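Local structure of ABC sugar (Ribose) transporter, periplasmic substrate-binding subunit (3L49) at residues 219-225 with 240-246; 50-55 with 74-78; 183-188 with 209-215; 19-24 with 67-71. The protein probably binds a sugar in the periplasm and hands it to the membrane part of an ABC transporter. All blocks are in the same frame, centred on the assembly; numbering follows the deposited sequence.

In the fold
From the N terminus, helix 18-33 comes first and takes part in contact 4, which closes the loop to the end of strand 64-68. Contact 2 starts inside that loop, at helix 47-60, and ends beyond it, at helix 72-84, so contacts 2 and 4 cross. They also touch, through Glu67 against Gln50 and Leu75. Both belong to the N-terminal lobe. Contacts 3 and 1 follow in series in the C-terminal lobe. Contact 3 ties the ends of helices 171-185 and 200-212, closing the loop over strand 194-197. Contact 1 pairs strands 219-222 and 240-245, closing the loop over helix 227-234. Thr220 packs on Leu210 of contact 3. Contact 1 also meets Trp19 of contact 4 across the cleft.

Contact 1. Residues 219-225 with 240-246; sequences RTYGVDG and AGAVAAQ
Residues Thr220 to Asp224 pair in parallel with Ala240 to Ala245. The axes of strands 219-222 and 240-245 come within 4.2 Å and run at 19° to each other. Thr220 O accepts two successive amides. Gly241 N reaches it at 2.8 Å in the carbonyl plane, and Ala242 N adds a weak bond. The register slips by one residue here, which makes a beta bulge. Further on, Ala244 N bonds Gly222 O at 3.2 Å. Asp224 N then bonds Ala244 O at 2.8 Å. Gln246 N comes to Asp224 O from above the carbonyl plane, at 2.9 Å.

The two strands are joined through helix 227-234 as a beta-alpha-beta crossover. They are neighbours in the central sheet of the C-terminal Rossmann-like lobe, one of the two lobes of this binding-protein fold.

Tyr221 and Ala242 lie on the face under helix 107-122. The CB of Ala242 meets the edge of the Tyr221 ring, 3.6 Å from CD2. The Tyr221 hydroxyl bonds Asp121. On the same face Val223 CG2 rests on Ala244 CB at 4.0 Å, and both residues touch Ile110. The other face carries Thr220, Ala240 and Val243, which pack on Phe229. Thr220 OG1 bonds Thr207 as well as touching Ala240. Where the strands end, the extended chain of Gln246 (chi2 -175°) carries its amide to Asp224. The side chains cross, with carboxylate and amide planes only 24° apart. Gln246 OE1 is hydrogen-bonded to Ser105 OG, while its NE2 bonds an unidentified ligand in the cleft.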
loop_
_atom_site.group_PDB
_atom_site.type_symbol
_atom_site.label_atom_id
_atom_site.label_comp_id
_atom_site.label_asym_id
_atom_site.label_seq_id
_atom_site.Cartn_x
_atom_site.Cartn_y
_atom_site.Cartn_z
ATOM N N ARG A 219 -4.274 20.440 -3.603
ATOM C CA ARG A 219 -4.811 19.138 -3.970
ATOM C C ARG A 219 -4.050 18.014 -3.273
ATOM O O ARG A 219 -2.861 18.144 -2.985
ATOM C CB ARG A 219 -4.817 18.950 -5.495
ATOM C CG ARG A 219 -5.755 19.897 -6.262
ATOM C CD ARG A 219 -7.230 19.535 -6.083
ATOM N NE ARG A 219 -8.115 20.368 -6.901
ATOM C CZ ARG A 219 -8.842 21.388 -6.448
ATOM N NH1 ARG A 219 -8.816 21.729 -5.165
ATOM N NH2 ARG A 219 -9.609 22.069 -7.285
ATOM N N THR A 220 -4.749 16.920 -2.975
ATOM C CA THR A 220 -4.125 15.758 -2.318
ATOM C C THR A 220 -3.995 14.571 -3.268
ATOM O O THR A 220 -4.808 14.405 -4.180
ATOM C CB THR A 220 -4.885 15.284 -1.053
ATOM O OG1 THR A 220 -6.177 14.784 -1.421
ATOM C CG2 THR A 220 -5.016 16.407 -0.020
ATOM N N TYR A 221 -2.969 13.749 -3.045
ATOM C CA TYR A 221 -2.642 12.630 -3.924
ATOM C C TYR A 221 -2.248 11.415 -3.119
ATOM O O TYR A 221 -1.420 11.508 -2.214
ATOM C CB TYR A 221 -1.497 13.012 -4.877
ATOM C CG TYR A 221 -1.829 14.206 -5.736
ATOM C CD1 TYR A 221 -1.601 15.498 -5.273
ATOM C CD2 TYR A 221 -2.419 14.046 -6.988
ATOM C CE1 TYR A 221 -1.941 16.598 -6.028
ATOM C CE2 TYR A 221 -2.762 15.144 -7.759
ATOM C CZ TYR A 221 -2.508 16.416 -7.270
ATOM O OH TYR A 221 -2.827 17.517 -8.004
ATOM N N GLY A 222 -2.822 10.267 -3.462
ATOM C CA GLY A 222 -2.503 9.026 -2.761
ATOM C C GLY A 222 -2.734 7.812 -3.624
ATOM O O GLY A 222 -3.031 7.934 -4.810
ATOM N N VAL A 223 -2.611 6.638 -3.011
ATOM C CA VAL A 223 -2.627 5.363 -3.720
ATOM C C VAL A 223 -3.547 4.399 -2.989
ATOM O O VAL A 223 -3.495 4.338 -1.771
ATOM C CB VAL A 223 -1.208 4.733 -3.750
ATOM C CG1 VAL A 223 -1.255 3.274 -4.227
ATOM C CG2 VAL A 223 -0.233 5.554 -4.601
ATOM N N ASP A 224 -4.408 3.704 -3.740
ATOM C CA ASP A 224 -5.119 2.458 -3.346
ATOM C C ASP A 224 -6.460 2.343 -4.025
ATOM O O ASP A 224 -6.781 1.305 -4.590
ATOM C CB ASP A 224 -5.318 2.269 -1.834
ATOM C CG ASP A 224 -4.140 1.582 -1.172
ATOM O OD1 ASP A 224 -3.180 1.239 -1.890
ATOM O OD2 ASP A 224 -4.168 1.412 0.064
ATOM N N GLY A 225 -7.243 3.413 -3.958
ATOM C CA GLY A 225 -8.589 3.403 -4.500
ATOM C C GLY A 225 -9.645 3.035 -3.471
ATOM O O GLY A 225 -10.654 2.408 -3.813
ATOM N N ALA A 240 -9.523 16.631 -3.302
ATOM C CA ALA A 240 -8.809 15.393 -3.608
ATOM C C ALA A 240 -8.449 15.378 -5.089
ATOM O O ALA A 240 -9.327 15.482 -5.937
ATOM C CB ALA A 240 -9.637 14.185 -3.234
ATOM N N GLY A 241 -7.151 15.251 -5.385
ATOM C CA GLY A 241 -6.610 15.494 -6.728
ATOM C C GLY A 241 -6.439 14.308 -7.664
ATOM O O GLY A 241 -6.739 14.421 -8.854
ATOM N N ALA A 242 -5.928 13.188 -7.144
ATOM C CA ALA A 242 -5.776 11.949 -7.921
ATOM C C ALA A 242 -5.494 10.746 -7.038
ATOM O O ALA A 242 -4.953 10.876 -5.944
ATOM C CB ALA A 242 -4.673 12.078 -8.998
ATOM N N VAL A 243 -5.856 9.571 -7.535
ATOM C CA VAL A 243 -5.628 8.323 -6.820
ATOM C C VAL A 243 -5.207 7.218 -7.786
ATOM O O VAL A 243 -5.762 7.086 -8.876
ATOM C CB VAL A 243 -6.864 7.924 -5.945
ATOM C CG1 VAL A 243 -8.121 7.674 -6.790
ATOM C CG2 VAL A 243 -6.553 6.733 -5.074
ATOM N N ALA A 244 -4.196 6.451 -7.396
ATOM C CA ALA A 244 -3.827 5.241 -8.115
ATOM C C ALA A 244 -4.682 4.081 -7.608
ATOM O O ALA A 244 -4.412 3.517 -6.548
ATOM C CB ALA A 244 -2.350 4.948 -7.938
ATOM N N ALA A 245 -5.722 3.736 -8.363
ATOM C CA ALA A 245 -6.665 2.710 -7.930
ATOM C C ALA A 245 -6.200 1.294 -8.250
ATOM O O ALA A 245 -6.124 0.913 -9.418
ATOM C CB ALA A 245 -8.017 2.961 -8.527
ATOM N N GLN A 246 -5.926 0.517 -7.199
ATOM C CA GLN A 246 -5.426 -0.850 -7.317
ATOM C C GLN A 246 -6.541 -1.890 -7.256
ATOM O O GLN A 246 -7.685 -1.565 -6.970
ATOM C CB GLN A 246 -4.456 -1.146 -6.178
ATOM C CG GLN A 246 -3.197 -0.305 -6.138
ATOM C CD GLN A 246 -2.282 -0.776 -5.041
ATOM O OE1 GLN A 246 -1.410 -1.615 -5.264
ATOM N NE2 GLN A 246 -2.511 -0.285 -3.830
#

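Contact 2. Residues 50-55 with 74-78; sequences QVSQIQ and VLNPW
Val51 and Trp78 make a CH-pi contact. The CG1 methyl of Val51 lies over one face of the indole, 3.7 Å from the centroid of the five-membered ring and 22° off its normal. With CG1 anti to the backbone N (chi1 171°), this methyl is carried onto the ring. CG2 lies by CD1 and NE1 of the same indole and also brushes Val74. The amide of Gln55 also comes to the indole. Its NE2 approaches obliquely, 3.2 Å from Trp78 CH2, and the amide stands steeply against the ring plane. Lys81 adds a cation-pi contact to the same ring.

Helices 47-60 and 72-84 flank strand 64-68 in the chain and pack side by side on one face of the sheet of the N-terminal Rossmann-like lobe. Their segments run 15° from parallel with axes 10.4 Å apart, so side chains rather than backbones do the touching. Helix 72-84 is kinked at Pro77 and Trp78. Pro77 has no N-H to give, and Trp78 N bonds Leu75 O, three residues back, at 2.8 Å.

Apolar packing fills the rest. Ile54 sends two methyls to different partners: CD1 meets Leu75 CD1 at 4.1 Å, and CG2 meets Trp78 CB at 4.2 Å. Val51 CG2 lies more loosely against Val74 CG1, at 4.4 Å.

One polar residue joins this packing. Gln50 lies nearly perpendicular to Leu75, with both its CG and its OE1 3.9 Å from Leu75 CD1. Its amide NE2 turns to the sheet and bonds the hydroxyl of Thr11.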
loop_
_atom_site.group_PDB
_atom_site.type_symbol
_atom_site.label_atom_id
_atom_site.label_comp_id
_atom_site.label_asym_id
_atom_site.label_seq_id
_atom_site.Cartn_x
_atom_site.Cartn_y
_atom_site.Cartn_z
ATOM N N GLN A 50 2.568 -10.769 14.627
ATOM C CA GLN A 50 2.890 -11.363 13.320
ATOM C C GLN A 50 4.029 -12.376 13.414
ATOM O O GLN A 50 3.927 -13.477 12.862
ATOM C CB GLN A 50 3.216 -10.289 12.271
ATOM C CG GLN A 50 3.632 -10.885 10.917
ATOM C CD GLN A 50 3.208 -10.056 9.727
ATOM O OE1 GLN A 50 3.456 -8.852 9.676
ATOM N NE2 GLN A 50 2.574 -10.707 8.750
ATOM N N VAL A 51 5.097 -11.977 14.112
ATOM C CA VAL A 51 6.237 -12.834 14.437
ATOM C C VAL A 51 5.807 -14.194 15.011
ATOM O O VAL A 51 6.190 -15.243 14.483
ATOM C CB VAL A 51 7.204 -12.116 15.411
ATOM C CG1 VAL A 51 8.278 -13.071 15.920
ATOM C CG2 VAL A 51 7.846 -10.921 14.736
ATOM N N SER A 52 4.988 -14.173 16.062
ATOM C CA SER A 52 4.513 -15.414 16.666
ATOM C C SER A 52 3.512 -16.145 15.769
ATOM O O SER A 52 3.438 -17.378 15.786
ATOM C CB SER A 52 3.916 -15.155 18.048
ATOM O OG SER A 52 2.716 -14.414 17.953
ATOM N N GLN A 53 2.755 -15.388 14.977
ATOM C CA GLN A 53 1.861 -15.985 13.987
ATOM C C GLN A 53 2.620 -16.730 12.892
ATOM O O GLN A 53 2.155 -17.758 12.401
ATOM C CB GLN A 53 0.928 -14.937 13.408
ATOM C CG GLN A 53 -0.315 -14.760 14.239
ATOM C CD GLN A 53 -1.076 -13.513 13.894
ATOM O OE1 GLN A 53 -0.583 -12.653 13.169
ATOM N NE2 GLN A 53 -2.286 -13.398 14.424
ATOM N N ILE A 54 3.797 -16.220 12.535
ATOM C CA ILE A 54 4.723 -16.938 11.661
ATOM C C ILE A 54 5.237 -18.237 12.333
ATOM O O ILE A 54 5.207 -19.315 11.714
ATOM C CB ILE A 54 5.885 -16.009 11.189
ATOM C CG1 ILE A 54 5.360 -14.960 10.197
ATOM C CG2 ILE A 54 7.015 -16.811 10.557
ATOM C CD1 ILE A 54 6.306 -13.795 9.945
ATOM N N GLN A 55 5.669 -18.118 13.598
ATOM C CA GLN A 55 6.150 -19.247 14.415
ATOM C C GLN A 55 5.142 -20.380 14.450
ATOM O O GLN A 55 5.501 -21.544 14.264
ATOM C CB GLN A 55 6.435 -18.806 15.851
ATOM C CG GLN A 55 7.605 -17.848 16.013
ATOM C CD GLN A 55 7.747 -17.324 17.432
ATOM O OE1 GLN A 55 6.790 -17.302 18.204
ATOM N NE2 GLN A 55 8.947 -16.893 17.779
ATOM N N VAL A 74 11.810 -6.168 10.260
ATOM C CA VAL A 74 11.349 -6.984 11.377
ATOM C C VAL A 74 11.154 -8.436 10.927
ATOM O O VAL A 74 11.576 -9.375 11.616
ATOM C CB VAL A 74 10.031 -6.427 11.995
ATOM C CG1 VAL A 74 9.686 -7.164 13.290
ATOM C CG2 VAL A 74 10.142 -4.927 12.263
ATOM N N LEU A 75 10.535 -8.603 9.761
ATOM C CA LEU A 75 10.175 -9.920 9.237
ATOM C C LEU A 75 11.349 -10.769 8.758
ATOM O O LEU A 75 11.320 -11.990 8.927
ATOM C CB LEU A 75 9.135 -9.780 8.119
ATOM C CG LEU A 75 7.630 -9.921 8.399
ATOM C CD1 LEU A 75 7.236 -9.782 9.876
ATOM C CD2 LEU A 75 6.864 -8.933 7.530
ATOM N N ASN A 76 12.368 -10.129 8.179
ATOM C CA ASN A 76 13.509 -10.828 7.541
ATOM C C ASN A 76 14.039 -12.117 8.206
ATOM O O ASN A 76 14.071 -13.164 7.539
ATOM C CB ASN A 76 14.666 -9.864 7.226
ATOM C CG ASN A 76 14.510 -9.181 5.886
ATOM O OD1 ASN A 76 14.070 -9.789 4.907
ATOM N ND2 ASN A 76 14.888 -7.905 5.830
ATOM N N PRO A 77 14.420 -12.065 9.516
ATOM C CA PRO A 77 14.929 -13.302 10.140
ATOM C C PRO A 77 13.882 -14.409 10.247
ATOM O O PRO A 77 14.236 -15.584 10.285
ATOM C CB PRO A 77 15.340 -12.855 11.550
ATOM C CG PRO A 77 15.441 -11.365 11.482
ATOM C CD PRO A 77 14.421 -10.945 10.486
ATOM N N TRP A 78 12.608 -14.026 10.289
ATOM C CA TRP A 78 11.516 -14.993 10.408
ATOM C C TRP A 78 11.145 -15.575 9.056
ATOM O O TRP A 78 10.770 -16.745 8.961
ATOM C CB TRP A 78 10.323 -14.371 11.148
ATOM C CG TRP A 78 10.735 -14.017 12.541
ATOM C CD1 TRP A 78 11.053 -12.774 13.015
ATOM C CD2 TRP A 78 10.966 -14.932 13.624
ATOM N NE1 TRP A 78 11.438 -12.856 14.331
ATOM C CE2 TRP A 78 11.399 -14.170 14.728
ATOM C CE3 TRP A 78 10.835 -16.323 13.770
ATOM C CZ2 TRP A 78 11.692 -14.749 15.969
ATOM C CZ3 TRP A 78 11.133 -16.898 15.000
ATOM C CH2 TRP A 78 11.558 -16.110 16.082
#

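Contact 3. Residues 183-188 with 209-215; sequences LTKYPN and ALQAAGR
The torsions of Leu183 and Arg215 bring the two side chains together. The Leu183 side chain leaves toward 209-215, and chi1 -71° with chi2 161° sets one methyl on Arg215 and the other on Ala213. The Arg215 chain bends twice, at chi2 and at chi3 (-135°), and this brings its guanidinium beside Leu183. The two chains lie alongside each other, antiparallel. Leu183 CD2 is over one face of the guanidinium, offset toward its rim and 3.6 Å from Arg215 NH1. Over the opposite face is the carbonyl of Pro187. Its O is 3.2 Å from Arg215 NH1, but the angle is too poor for a hydrogen bond. Tyr186 O stands in the plane at the edge, 3.0 Å from Arg215 NH1.

Helix 200-212 finishes in a Schellman motif at Gly214. Arg215 N turns back to Leu210 O at 3.0 Å, and Arg215 leaves the helix with its CB directed at the other segment. Helix 171-185 also ends here, so the contact joins two helix C-termini on either side of strand 194-197 in the chain. Both helices belong to the C-terminal lobe. The contact lies at its periphery, its centre about 27 Å from the centre of the chain.

Leu183 CD1 meets Ala213 CB at 3.8 Å. Leu183 also packs on Leu210, CD2 to CD2 at 3.9 Å. Both leucines touch Ile218. Arg215 NH2 has a long, weak ion pair with Asp217.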
loop_
_atom_site.group_PDB
_atom_site.type_symbol
_atom_site.label_atom_id
_atom_site.label_comp_id
_atom_site.label_asym_id
_atom_site.label_seq_id
_atom_site.Cartn_x
_atom_site.Cartn_y
_atom_site.Cartn_z
ATOM N N LEU A 183 -1.095 24.151 7.819
ATOM C CA LEU A 183 -1.834 25.286 7.247
ATOM C C LEU A 183 -1.737 26.528 8.135
ATOM O O LEU A 183 -1.792 27.656 7.640
ATOM C CB LEU A 183 -3.307 24.930 7.039
ATOM C CG LEU A 183 -3.676 23.949 5.920
ATOM C CD1 LEU A 183 -5.060 23.351 6.152
ATOM C CD2 LEU A 183 -3.594 24.614 4.550
ATOM N N THR A 184 -1.615 26.305 9.444
ATOM C CA THR A 184 -1.387 27.379 10.411
ATOM C C THR A 184 0.016 27.941 10.210
ATOM O O THR A 184 0.196 29.164 10.155
ATOM C CB THR A 184 -1.590 26.891 11.878
ATOM O OG1 THR A 184 -2.984 26.672 12.117
ATOM C CG2 THR A 184 -1.074 27.912 12.894
ATOM N N LYS A 185 0.988 27.037 10.072
ATOM C CA LYS A 185 2.386 27.410 9.850
ATOM C C LYS A 185 2.582 28.102 8.495
ATOM O O LYS A 185 3.349 29.057 8.397
ATOM C CB LYS A 185 3.316 26.191 9.993
ATOM C CG LYS A 185 4.798 26.557 10.134
ATOM C CD LYS A 185 5.733 25.343 10.050
ATOM C CE LYS A 185 6.215 24.861 11.419
ATOM N NZ LYS A 185 5.226 23.982 12.110
ATOM N N TYR A 186 1.869 27.635 7.468
ATOM C CA TYR A 186 1.945 28.226 6.124
ATOM C C TYR A 186 0.583 28.719 5.613
ATOM O O TYR A 186 -0.078 28.030 4.826
ATOM C CB TYR A 186 2.568 27.236 5.134
ATOM C CG TYR A 186 3.880 26.664 5.597
ATOM C CD1 TYR A 186 5.024 27.464 5.675
ATOM C CD2 TYR A 186 3.981 25.324 5.967
ATOM C CE1 TYR A 186 6.238 26.941 6.114
ATOM C CE2 TYR A 186 5.185 24.790 6.404
ATOM C CZ TYR A 186 6.312 25.604 6.475
ATOM O OH TYR A 186 7.506 25.076 6.909
ATOM N N PRO A 187 0.168 29.925 6.044
ATOM C CA PRO A 187 -1.175 30.417 5.726
ATOM C C PRO A 187 -1.340 31.042 4.335
ATOM O O PRO A 187 -2.451 31.055 3.809
ATOM C CB PRO A 187 -1.419 31.470 6.806
ATOM C CG PRO A 187 -0.053 31.981 7.151
ATOM C CD PRO A 187 0.938 30.890 6.856
ATOM N N ASN A 188 -0.254 31.543 3.752
ATOM C CA ASN A 188 -0.319 32.341 2.523
ATOM C C ASN A 188 -0.655 31.524 1.281
ATOM O O ASN A 188 -0.360 30.330 1.210
ATOM C CB ASN A 188 0.978 33.124 2.332
ATOM C CG ASN A 188 1.439 33.795 3.611
ATOM O OD1 ASN A 188 0.831 34.759 4.071
ATOM N ND2 ASN A 188 2.511 33.273 4.204
ATOM N N ALA A 209 -9.448 18.163 6.239
ATOM C CA ALA A 209 -8.819 19.331 6.862
ATOM C C ALA A 209 -8.767 20.561 5.957
ATOM O O ALA A 209 -9.069 21.667 6.405
ATOM C CB ALA A 209 -7.405 18.982 7.352
ATOM N N LEU A 210 -8.365 20.366 4.700
ATOM C CA LEU A 210 -8.294 21.451 3.711
ATOM C C LEU A 210 -9.667 22.025 3.434
ATOM O O LEU A 210 -9.826 23.241 3.290
ATOM C CB LEU A 210 -7.701 20.948 2.385
ATOM C CG LEU A 210 -6.225 20.544 2.319
ATOM C CD1 LEU A 210 -5.922 19.930 0.955
ATOM C CD2 LEU A 210 -5.297 21.726 2.607
ATOM N N GLN A 211 -10.645 21.126 3.344
ATOM C CA GLN A 211 -12.039 21.479 3.173
ATOM C C GLN A 211 -12.529 22.343 4.335
ATOM O O GLN A 211 -13.089 23.418 4.120
ATOM C CB GLN A 211 -12.864 20.203 3.054
ATOM C CG GLN A 211 -14.102 20.349 2.238
ATOM C CD GLN A 211 -14.227 19.270 1.181
ATOM O OE1 GLN A 211 -14.751 19.523 0.096
ATOM N NE2 GLN A 211 -13.746 18.064 1.488
ATOM N N ALA A 212 -12.271 21.889 5.560
ATOM C CA ALA A 212 -12.610 22.649 6.764
ATOM C C ALA A 212 -11.878 24.004 6.855
ATOM O O ALA A 212 -12.382 24.946 7.484
ATOM C CB ALA A 212 -12.352 21.812 8.016
ATOM N N ALA A 213 -10.710 24.101 6.216
ATOM C CA ALA A 213 -9.941 25.348 6.194
ATOM C C ALA A 213 -10.407 26.278 5.081
ATOM O O ALA A 213 -9.988 27.430 5.016
ATOM C CB ALA A 213 -8.463 25.056 6.062
ATOM N N GLY A 214 -11.268 25.760 4.203
ATOM C CA GLY A 214 -11.793 26.508 3.060
ATOM C C GLY A 214 -10.802 26.707 1.929
ATOM O O GLY A 214 -11.012 27.561 1.067
ATOM N N ARG A 215 -9.727 25.916 1.931
ATOM C CA ARG A 215 -8.679 25.984 0.911
ATOM C C ARG A 215 -9.011 25.129 -0.316
ATOM O O ARG A 215 -8.879 23.900 -0.280
ATOM C CB ARG A 215 -7.333 25.537 1.489
ATOM C CG ARG A 215 -6.875 26.281 2.729
ATOM C CD ARG A 215 -6.238 27.613 2.395
ATOM N NE ARG A 215 -5.011 27.788 3.171
ATOM C CZ ARG A 215 -3.783 27.774 2.659
ATOM N NH1 ARG A 215 -2.733 27.925 3.460
ATOM N NH2 ARG A 215 -3.602 27.618 1.349
#

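Contact 4. Residues 19-24 with 67-71; sequences WDLKAY and EQLGN
The carbonyl oxygen of Asp20 is gripped by two donors, Gln68 NE2 from the strand end and Tyr24 N from its own helix. Gln68 NE2 bonds Asp20 O at 3.2 Å, with an angle of 155° at the hydrogen. The donor sits on a lone pair in the carbonyl plane, and Asp20 O lies in the plane of the Gln68 amide. The helical bond from Tyr24 N to Asp20 O is 3.0 Å. Gln68 gets there because CG is anti to the backbone N (chi1 172°) and the chain beyond is extended. Its other amide atom, OE1, accepts from Gln27 NE2 and passes 3.6 Å from Ala23 CB. With both ends of the amide bonded, its rotation is fixed.

Strand 64-68 lies next to strand 7-12 in the sheet of the N-terminal lobe, and helix 18-33 follows strand 7-12. The contact thus fastens the first turns of that helix to the C-terminal end of a strand, at the cleft between the lobes.

Leu69 follows Gln68 and packs beside Asp20. Its CD1 methyl lies 3.4 Å from Asp20 OD1 and 3.7 Å from Trp19 CZ3, with an oblique approach to the indole. Asp20 OD2 forms a salt bridge with Arg45, and the Asp20 side chain is about 4 Å from the unidentified ligand. Trp19 reaches across the cleft to touch Asp224, Gln246 and Ile251.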
loop_
_atom_site.group_PDB
_atom_site.type_symbol
_atom_site.label_atom_id
_atom_site.label_comp_id
_atom_site.label_asym_id
_atom_site.label_seq_id
_atom_site.Cartn_x
_atom_site.Cartn_y
_atom_site.Cartn_z
ATOM N N TRP A 19 -8.187 -1.979 1.741
ATOM C CA TRP A 19 -7.338 -2.653 0.806
ATOM C C TRP A 19 -6.881 -3.959 1.428
ATOM O O TRP A 19 -6.970 -4.997 0.822
ATOM C CB TRP A 19 -6.150 -1.767 0.407
ATOM C CG TRP A 19 -5.327 -2.248 -0.743
ATOM C CD1 TRP A 19 -5.365 -1.810 -2.018
ATOM C CD2 TRP A 19 -4.320 -3.246 -0.707
ATOM N NE1 TRP A 19 -4.460 -2.460 -2.763
ATOM C CE2 TRP A 19 -3.794 -3.347 -1.981
ATOM C CE3 TRP A 19 -3.793 -4.045 0.291
ATOM C CZ2 TRP A 19 -2.817 -4.218 -2.283
ATOM C CZ3 TRP A 19 -2.831 -4.896 -0.010
ATOM C CH2 TRP A 19 -2.343 -4.991 -1.284
ATOM N N ASP A 20 -6.423 -3.886 2.662
ATOM C CA ASP A 20 -5.918 -5.052 3.379
ATOM C C ASP A 20 -6.979 -6.124 3.541
ATOM O O ASP A 20 -6.698 -7.298 3.339
ATOM C CB ASP A 20 -5.394 -4.644 4.756
ATOM C CG ASP A 20 -4.075 -3.901 4.685
ATOM O OD1 ASP A 20 -3.746 -3.348 3.614
ATOM O OD2 ASP A 20 -3.371 -3.857 5.712
ATOM N N LEU A 21 -8.193 -5.709 3.905
ATOM C CA LEU A 21 -9.299 -6.632 4.101
ATOM C C LEU A 21 -9.677 -7.328 2.798
ATOM O O LEU A 21 -9.893 -8.541 2.790
ATOM C CB LEU A 21 -10.510 -5.930 4.726
ATOM C CG LEU A 21 -11.751 -6.816 4.937
ATOM C CD1 LEU A 21 -11.479 -7.906 5.961
ATOM C CD2 LEU A 21 -12.990 -6.000 5.317
ATOM N N LYS A 22 -9.730 -6.561 1.706
ATOM C CA LYS A 22 -9.989 -7.112 0.366
ATOM C C LYS A 22 -8.963 -8.157 -0.090
ATOM O O LYS A 22 -9.347 -9.186 -0.641
ATOM C CB LYS A 22 -10.098 -5.996 -0.681
ATOM C CG LYS A 22 -11.512 -5.684 -1.168
ATOM C CD LYS A 22 -12.369 -4.973 -0.125
ATOM C CE LYS A 22 -13.435 -4.095 -0.776
ATOM N NZ LYS A 22 -12.841 -2.902 -1.458
ATOM N N ALA A 23 -7.676 -7.892 0.146
ATOM C CA ALA A 23 -6.613 -8.809 -0.257
ATOM C C ALA A 23 -6.642 -10.108 0.559
ATOM O O ALA A 23 -6.482 -11.213 0.018
ATOM C CB ALA A 23 -5.261 -8.123 -0.120
ATOM N N TYR A 24 -6.858 -9.948 1.865
ATOM C CA TYR A 24 -6.898 -11.033 2.840
ATOM C C TYR A 24 -8.068 -11.977 2.573
ATOM O O TYR A 24 -7.899 -13.197 2.577
ATOM C CB TYR A 24 -7.011 -10.416 4.229
ATOM C CG TYR A 24 -6.882 -11.345 5.413
ATOM C CD1 TYR A 24 -8.007 -11.758 6.120
ATOM C CD2 TYR A 24 -5.630 -11.773 5.858
ATOM C CE1 TYR A 24 -7.894 -12.586 7.227
ATOM C CE2 TYR A 24 -5.506 -12.607 6.965
ATOM C CZ TYR A 24 -6.646 -13.004 7.642
ATOM O OH TYR A 24 -6.548 -13.821 8.739
ATOM N N GLU A 67 2.609 -14.316 2.807
ATOM C CA GLU A 67 2.805 -13.210 3.725
ATOM C C GLU A 67 2.241 -11.932 3.092
ATOM O O GLU A 67 2.511 -11.642 1.935
ATOM C CB GLU A 67 4.299 -13.074 4.043
ATOM C CG GLU A 67 4.630 -12.343 5.340
ATOM C CD GLU A 67 4.377 -10.848 5.263
ATOM O OE1 GLU A 67 4.597 -10.256 4.185
ATOM O OE2 GLU A 67 3.940 -10.275 6.280
ATOM N N GLN A 68 1.485 -11.152 3.857
ATOM C CA GLN A 68 0.931 -9.896 3.341
ATOM C C GLN A 68 1.366 -8.666 4.138
ATOM O O GLN A 68 1.081 -8.557 5.328
ATOM C CB GLN A 68 -0.590 -9.989 3.282
ATOM C CG GLN A 68 -1.295 -8.702 2.936
ATOM C CD GLN A 68 -2.782 -8.902 2.774
ATOM O OE1 GLN A 68 -3.224 -9.913 2.234
ATOM N NE2 GLN A 68 -3.569 -7.936 3.247
ATOM N N LEU A 69 2.064 -7.755 3.460
ATOM C CA LEU A 69 2.505 -6.451 4.002
ATOM C C LEU A 69 3.337 -6.508 5.284
ATOM O O LEU A 69 3.840 -7.560 5.662
ATOM C CB LEU A 69 1.324 -5.481 4.147
ATOM C CG LEU A 69 0.809 -4.915 2.823
ATOM C CD1 LEU A 69 -0.655 -4.552 2.934
ATOM C CD2 LEU A 69 1.649 -3.714 2.366
ATOM N N GLY A 70 3.489 -5.363 5.943
ATOM C CA GLY A 70 4.286 -5.294 7.157
ATOM C C GLY A 70 5.698 -4.801 6.921
ATOM O O GLY A 70 6.104 -4.561 5.781
ATOM N N ASN A 71 6.441 -4.655 8.014
ATOM C CA ASN A 71 7.819 -4.180 7.972
ATOM C C ASN A 71 8.786 -5.303 7.652
ATOM O O ASN A 71 8.835 -6.309 8.364
ATOM C CB ASN A 71 8.197 -3.526 9.299
ATOM C CG ASN A 71 7.821 -2.057 9.361
ATOM O OD1 ASN A 71 8.562 -1.259 9.925
ATOM N ND2 ASN A 71 6.677 -1.690 8.783
#